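Local coordinates for protein probable tRNA pseudouridine synthase D (PDB 1Z2Z) that probably converts uridine 13 of transfer RNAs to pseudouridine, as a member of the TruD family of pseudouridine synthases, at residues A[176-181]-A[207-212]; A[197-202]-A[222-227]. All blocks are in the same frame, centred on the assembly; numbering follows the deposited sequence.

Contact 1 (A[176-181]-A[207-212])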
loop_
_atom_site.group_PDB
_atom_site.type_symbol
_atom_site.label_atom_id
_atom_site.label_comp_id
_atom_site.label_asym_id
_atom_site.label_seq_id
_atom_site.Cartn_x
_atom_site.Cartn_y
_atom_site.Cartn_z
ATOM N N GLY A 176 7.368 -1.776 -4.762
ATOM C CA GLY A 176 7.766 -1.345 -6.086
ATOM C C GLY A 176 6.586 -1.012 -6.976
ATOM O O GLY A 176 5.545 -1.683 -6.943
ATOM N N SER A 177 6.757 0.040 -7.775
ATOM C CA SER A 177 5.726 0.503 -8.703
ATOM C C SER A 177 5.253 -0.643 -9.595
ATOM O O SER A 177 4.177 -1.206 -9.381
ATOM C CB SER A 177 6.272 1.646 -9.570
ATOM O OG SER A 177 6.574 2.786 -8.783
ATOM N N VAL A 178 6.074 -0.985 -10.586
ATOM C CA VAL A 178 5.770 -2.063 -11.530
ATOM C C VAL A 178 6.681 -3.247 -11.249
ATOM O O VAL A 178 6.414 -4.386 -11.646
ATOM C CB VAL A 178 6.013 -1.615 -12.999
ATOM C CG1 VAL A 178 7.488 -1.234 -13.195
ATOM C CG2 VAL A 178 5.625 -2.737 -13.957
ATOM N N ARG A 179 7.776 -2.955 -10.566
ATOM C CA ARG A 179 8.752 -3.970 -10.232
ATOM C C ARG A 179 9.065 -3.874 -8.746
ATOM O O ARG A 179 9.672 -2.903 -8.295
ATOM C CB ARG A 179 10.006 -3.737 -11.058
ATOM C CG ARG A 179 11.078 -4.749 -10.844
ATOM C CD ARG A 179 12.282 -4.350 -11.646
ATOM N NE ARG A 179 12.769 -3.046 -11.218
ATOM C CZ ARG A 179 13.870 -2.472 -11.684
ATOM N NH1 ARG A 179 14.595 -3.089 -12.604
ATOM N NH2 ARG A 179 14.254 -1.291 -11.212
ATOM N N PRO A 180 8.629 -4.873 -7.962
ATOM C CA PRO A 180 8.867 -4.896 -6.514
ATOM C C PRO A 180 10.296 -5.303 -6.174
ATOM O O PRO A 180 10.565 -6.468 -5.909
ATOM C CB PRO A 180 7.842 -5.912 -6.022
ATOM C CG PRO A 180 7.807 -6.901 -7.148
ATOM C CD PRO A 180 7.769 -6.001 -8.369
ATOM N N VAL A 181 11.206 -4.334 -6.176
ATOM C CA VAL A 181 12.610 -4.602 -5.884
ATOM C C VAL A 181 13.143 -3.794 -4.704
ATOM O O VAL A 181 14.270 -4.001 -4.254
ATOM C CB VAL A 181 13.497 -4.298 -7.106
ATOM C CG1 VAL A 181 13.364 -5.391 -8.125
ATOM C CG2 VAL A 181 13.097 -2.972 -7.706
ATOM N N PRO A 207 8.722 -10.114 -14.933
ATOM C CA PRO A 207 7.705 -10.611 -15.864
ATOM C C PRO A 207 6.530 -9.671 -16.081
ATOM O O PRO A 207 5.632 -9.972 -16.861
ATOM C CB PRO A 207 7.281 -11.932 -15.228
ATOM C CG PRO A 207 7.395 -11.639 -13.775
ATOM C CD PRO A 207 8.728 -10.924 -13.699
ATOM N N GLU A 208 6.538 -8.535 -15.396
ATOM C CA GLU A 208 5.462 -7.559 -15.521
ATOM C C GLU A 208 5.781 -6.546 -16.616
ATOM O O GLU A 208 4.889 -6.028 -17.283
ATOM C CB GLU A 208 5.285 -6.808 -14.204
ATOM C CG GLU A 208 4.067 -5.916 -14.180
ATOM C CD GLU A 208 2.853 -6.661 -13.698
ATOM O OE1 GLU A 208 2.695 -7.836 -14.096
ATOM O OE2 GLU A 208 2.059 -6.075 -12.925
ATOM N N GLU A 209 7.068 -6.267 -16.787
ATOM C CA GLU A 209 7.523 -5.297 -17.771
ATOM C C GLU A 209 7.469 -5.867 -19.178
ATOM O O GLU A 209 7.449 -7.083 -19.362
ATOM C CB GLU A 209 8.962 -4.882 -17.458
ATOM C CG GLU A 209 9.204 -4.455 -16.021
ATOM C CD GLU A 209 10.665 -4.173 -15.759
ATOM O OE1 GLU A 209 11.210 -3.246 -16.395
ATOM O OE2 GLU A 209 11.268 -4.882 -14.926
ATOM N N PRO A 210 7.440 -4.988 -20.196
ATOM C CA PRO A 210 7.398 -5.435 -21.590
ATOM C C PRO A 210 8.699 -6.148 -21.938
ATOM O O PRO A 210 9.767 -5.727 -21.505
ATOM C CB PRO A 210 7.225 -4.129 -22.361
ATOM C CG PRO A 210 7.921 -3.142 -21.496
ATOM C CD PRO A 210 7.417 -3.516 -20.128
ATOM N N GLU A 211 8.602 -7.217 -22.723
ATOM C CA GLU A 211 9.776 -7.991 -23.100
ATOM C C GLU A 211 10.858 -7.133 -23.737
ATOM O O GLU A 211 11.975 -7.600 -23.965
ATOM C CB GLU A 211 9.387 -9.129 -24.051
ATOM C CG GLU A 211 8.931 -8.678 -25.433
ATOM C CD GLU A 211 9.881 -9.122 -26.544
ATOM O OE1 GLU A 211 9.603 -8.816 -27.725
ATOM O OE2 GLU A 211 10.905 -9.775 -26.234
ATOM N N GLU A 212 10.531 -5.876 -24.018
ATOM C CA GLU A 212 11.494 -4.969 -24.632
ATOM C C GLU A 212 12.387 -4.357 -23.557
ATOM O O GLU A 212 13.604 -4.547 -23.570
ATOM C CB GLU A 212 10.759 -3.879 -25.418
ATOM C CG GLU A 212 11.268 -3.721 -26.854
ATOM C CD GLU A 212 11.145 -5.001 -27.685
ATOM O OE1 GLU A 212 10.011 -5.354 -28.091
ATOM O OE2 GLU A 212 12.189 -5.655 -27.925
#

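Contact 2 (A[197-202]-A[222-227])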
loop_
_atom_site.group_PDB
_atom_site.type_symbol
_atom_site.label_atom_id
_atom_site.label_comp_id
_atom_site.label_asym_id
_atom_site.label_seq_id
_atom_site.Cartn_x
_atom_site.Cartn_y
_atom_site.Cartn_z
ATOM N N ALA A 197 22.857 -4.053 -4.712
ATOM C CA ALA A 197 21.781 -3.103 -4.442
ATOM C C ALA A 197 21.597 -2.134 -5.606
ATOM O O ALA A 197 20.476 -1.724 -5.914
ATOM C CB ALA A 197 22.069 -2.326 -3.162
ATOM N N ALA A 198 22.700 -1.768 -6.251
ATOM C CA ALA A 198 22.642 -0.852 -7.377
ATOM C C ALA A 198 22.188 -1.580 -8.631
ATOM O O ALA A 198 21.387 -1.058 -9.404
ATOM C CB ALA A 198 23.999 -0.217 -7.606
ATOM N N LEU A 199 22.698 -2.788 -8.833
ATOM C CA LEU A 199 22.330 -3.573 -10.004
ATOM C C LEU A 199 20.874 -4.023 -9.967
ATOM O O LEU A 199 20.201 -4.040 -10.994
ATOM C CB LEU A 199 23.245 -4.793 -10.132
ATOM C CG LEU A 199 24.357 -4.727 -11.187
ATOM C CD1 LEU A 199 25.191 -3.458 -11.024
ATOM C CD2 LEU A 199 25.225 -5.969 -11.053
ATOM N N LEU A 200 20.387 -4.384 -8.784
ATOM C CA LEU A 200 19.007 -4.826 -8.636
ATOM C C LEU A 200 18.015 -3.744 -9.047
ATOM O O LEU A 200 16.874 -4.044 -9.392
ATOM C CB LEU A 200 18.731 -5.233 -7.186
ATOM C CG LEU A 200 19.360 -6.526 -6.659
ATOM C CD1 LEU A 200 19.146 -6.626 -5.157
ATOM C CD2 LEU A 200 18.745 -7.720 -7.370
ATOM N N TYR A 201 18.449 -2.486 -9.002
ATOM C CA TYR A 201 17.588 -1.358 -9.355
ATOM C C TYR A 201 17.852 -0.915 -10.790
ATOM O O TYR A 201 16.927 -0.632 -11.548
ATOM C CB TYR A 201 17.838 -0.184 -8.396
ATOM C CG TYR A 201 16.852 0.955 -8.536
ATOM C CD1 TYR A 201 15.593 0.893 -7.940
ATOM C CD2 TYR A 201 17.156 2.072 -9.309
ATOM C CE1 TYR A 201 14.661 1.914 -8.115
ATOM C CE2 TYR A 201 16.228 3.094 -9.492
ATOM C CZ TYR A 201 14.982 3.007 -8.896
ATOM O OH TYR A 201 14.052 3.997 -9.114
ATOM N N ILE A 202 19.123 -0.853 -11.159
ATOM C CA ILE A 202 19.490 -0.450 -12.505
ATOM C C ILE A 202 18.981 -1.482 -13.515
ATOM O O ILE A 202 18.328 -1.127 -14.498
ATOM C CB ILE A 202 21.011 -0.320 -12.626
ATOM C CG1 ILE A 202 21.501 0.768 -11.661
ATOM C CG2 ILE A 202 21.388 -0.031 -14.071
ATOM C CD1 ILE A 202 23.002 0.797 -11.445
ATOM N N ASP A 222 24.010 -8.736 -17.158
ATOM C CA ASP A 222 25.025 -9.767 -17.349
ATOM C C ASP A 222 26.246 -9.251 -18.115
ATOM O O ASP A 222 27.184 -9.999 -18.381
ATOM C CB ASP A 222 24.415 -10.995 -18.054
ATOM C CG ASP A 222 23.355 -10.627 -19.082
ATOM O OD1 ASP A 222 23.672 -9.882 -20.025
ATOM O OD2 ASP A 222 22.205 -11.091 -18.951
ATOM N N THR A 223 26.233 -7.959 -18.445
ATOM C CA THR A 223 27.335 -7.331 -19.177
ATOM C C THR A 223 27.817 -6.090 -18.456
ATOM O O THR A 223 28.957 -5.659 -18.637
ATOM C CB THR A 223 26.911 -6.897 -20.584
ATOM O OG1 THR A 223 25.731 -6.092 -20.487
ATOM C CG2 THR A 223 26.646 -8.103 -21.461
ATOM N N LEU A 224 26.934 -5.514 -17.648
ATOM C CA LEU A 224 27.244 -4.307 -16.888
ATOM C C LEU A 224 27.676 -3.160 -17.797
ATOM O O LEU A 224 28.341 -2.225 -17.353
ATOM C CB LEU A 224 28.340 -4.593 -15.853
ATOM C CG LEU A 224 28.027 -5.616 -14.751
ATOM C CD1 LEU A 224 29.229 -5.787 -13.844
ATOM C CD2 LEU A 224 26.826 -5.155 -13.954
ATOM N N ASP A 225 27.294 -3.242 -19.070
ATOM C CA ASP A 225 27.615 -2.211 -20.055
ATOM C C ASP A 225 26.594 -1.066 -19.926
ATOM O O ASP A 225 25.627 -0.998 -20.685
ATOM C CB ASP A 225 27.582 -2.831 -21.463
ATOM C CG ASP A 225 27.777 -1.808 -22.578
ATOM O OD1 ASP A 225 28.022 -0.617 -22.281
ATOM O OD2 ASP A 225 27.683 -2.211 -23.761
ATOM N N PHE A 226 26.818 -0.176 -18.957
ATOM C CA PHE A 226 25.924 0.956 -18.696
ATOM C C PHE A 226 25.879 1.951 -19.848
ATOM O O PHE A 226 24.932 2.729 -19.974
ATOM C CB PHE A 226 26.348 1.674 -17.415
ATOM C CG PHE A 226 26.584 0.752 -16.260
ATOM C CD1 PHE A 226 25.572 -0.087 -15.807
ATOM C CD2 PHE A 226 27.835 0.677 -15.659
ATOM C CE1 PHE A 226 25.796 -0.981 -14.767
ATOM C CE2 PHE A 226 28.072 -0.213 -14.617
ATOM C CZ PHE A 226 27.051 -1.050 -14.174
ATOM N N LYS A 227 26.913 1.917 -20.685
ATOM C CA LYS A 227 27.011 2.796 -21.842
ATOM C C LYS A 227 25.878 2.458 -22.805
ATOM O O LYS A 227 25.220 3.348 -23.354
ATOM C CB LYS A 227 28.371 2.608 -22.533
ATOM C CG LYS A 227 29.571 2.853 -21.615
ATOM C CD LYS A 227 30.928 2.769 -22.333
ATOM C CE LYS A 227 31.277 1.361 -22.825
ATOM N NZ LYS A 227 30.484 0.941 -24.019
#

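Contact 1 (A[176-181]-A[207-212])
Val178 and Glu208 mark the nearest approach of two irregular chain segments, their CA atoms 6.8 Å apart, and neither segment has helix or strand geometry where they meet. The outer half of the contact is aliphatic. Val178 presents CG2, the methyl anti to its backbone N, and this meets Glu208 CG at 3.5 Å. Glu208 points its CB toward the opposite loop, so its CB and CG lie against Val178 CG2 and the carbonyl oxygen of the same valine. Because the chain bends at chi2 (89°), the carboxylate turns off beyond CG, and it is the methylenes that touch the valine.

The inner half belongs to Arg179 and Glu209, both buried. Arg179 CD lies 3.5 Å from Glu209 OE2, while Arg179 NE stays 4.4 Å from that oxygen. The guanidinium and carboxylate planes stand 85° apart and OE2 sits well out of the guanidinium plane, so no N-H of the arginine points at it. The strong partners lie outside these loops. The arginine ends are hydrogen-bonded to main-chain oxygens, NH2 to that of Tyr201 and NH1 to that of Glu204; Glu209 takes Arg217 through OE1 in a salt bridge and the N-H of Phe206 through OE2. Just beyond Arg179, Pro180 centres an inverse gamma turn, closed by a weak bond from Val181 N to Arg179 O (3.0 Å), and Val181 is the N-cap of helix 182-191.

The contact therefore joins the loops that run into helices 182-191 and 213-223 by aliphatic touch and charge proximity rather than by a direct salt bridge. Lying near both arginines, the Glu209 carboxylate would be expected to offset the like charges of Arg179 and Arg217, whose NH1 atoms come close together.

Contact 2 (A[197-202]-A[222-227])
Leu199, on helix 194-202, meets Leu224 at the bend between helices 213-223 and 226-232, and this apolar pair carries the contact. The two side chains cross at about a right angle. Leu224 sends in a single methyl, CD2, which lies 3.4 Å from Leu199 CD2 and 3.7 Å from Leu199 CG, so it sits against the branch point of the other leucine. With CG anti to the carbonyl carbon (chi1 -63°) and CD1 continuing the chain (chi2 179°), CD2 is the branch left to meet Leu199.

Aromatic packing comes next. Leu199 turns its other methyl, CD1, to the edge of the Phe226 ring, close to the ring plane and 4.4 Å from CZ. Ile202, one turn further along the helix, directs its CB toward the same partner segment and brings CG2 to 4.5 Å from Phe226 CD1. One face of the phenyl ring carries the carbonyl oxygen of Leu224, 3.3 Å above the plane and over its centre. The ring also packs on Met244 of helix 238-249.

The joint behind these side chains is a tight helix-to-helix turn: Leu224 leaves helical geometry with a positive phi (57°), and Asp225, at the centre of an inverse gamma turn, is the N-cap of the next helix, its OD1 accepting from the backbone N of Glu228.

None of the hydrogen bonds or salt bridges runs between the two segments. Within 222-227, Lys227 NZ gives Asp225 OD1 a weak hydrogen bond (3.4 Å) that is part of a salt bridge. On the other helix, Ala198 O accepts from the backbone N of both Tyr201 and Ile202, and Ile202 O bonds the hydroxyl of Tyr233.

How the contacts relate
Both contacts lie away from the predicted nucleophile, on the same side of the chain's centre. The centre of contact 1 is about 17 Å from the centre of the chain; the centre of contact 2, the more peripheral, is about 28 Å from it. Contact 1 couples a buried charged pair to an exposed aliphatic one, between two loops. In contact 2 Phe226 is buried and the leucines partly exposed, and a helix meets an interhelical turn through apolar side chains. Their segments alternate along the chain, and helix 213-223 links the later segments of the two. The bond from Arg179 to Tyr201 ties contact 1 to the contact 2 helix, and Val181 CG1 packs on Leu200 O beside it.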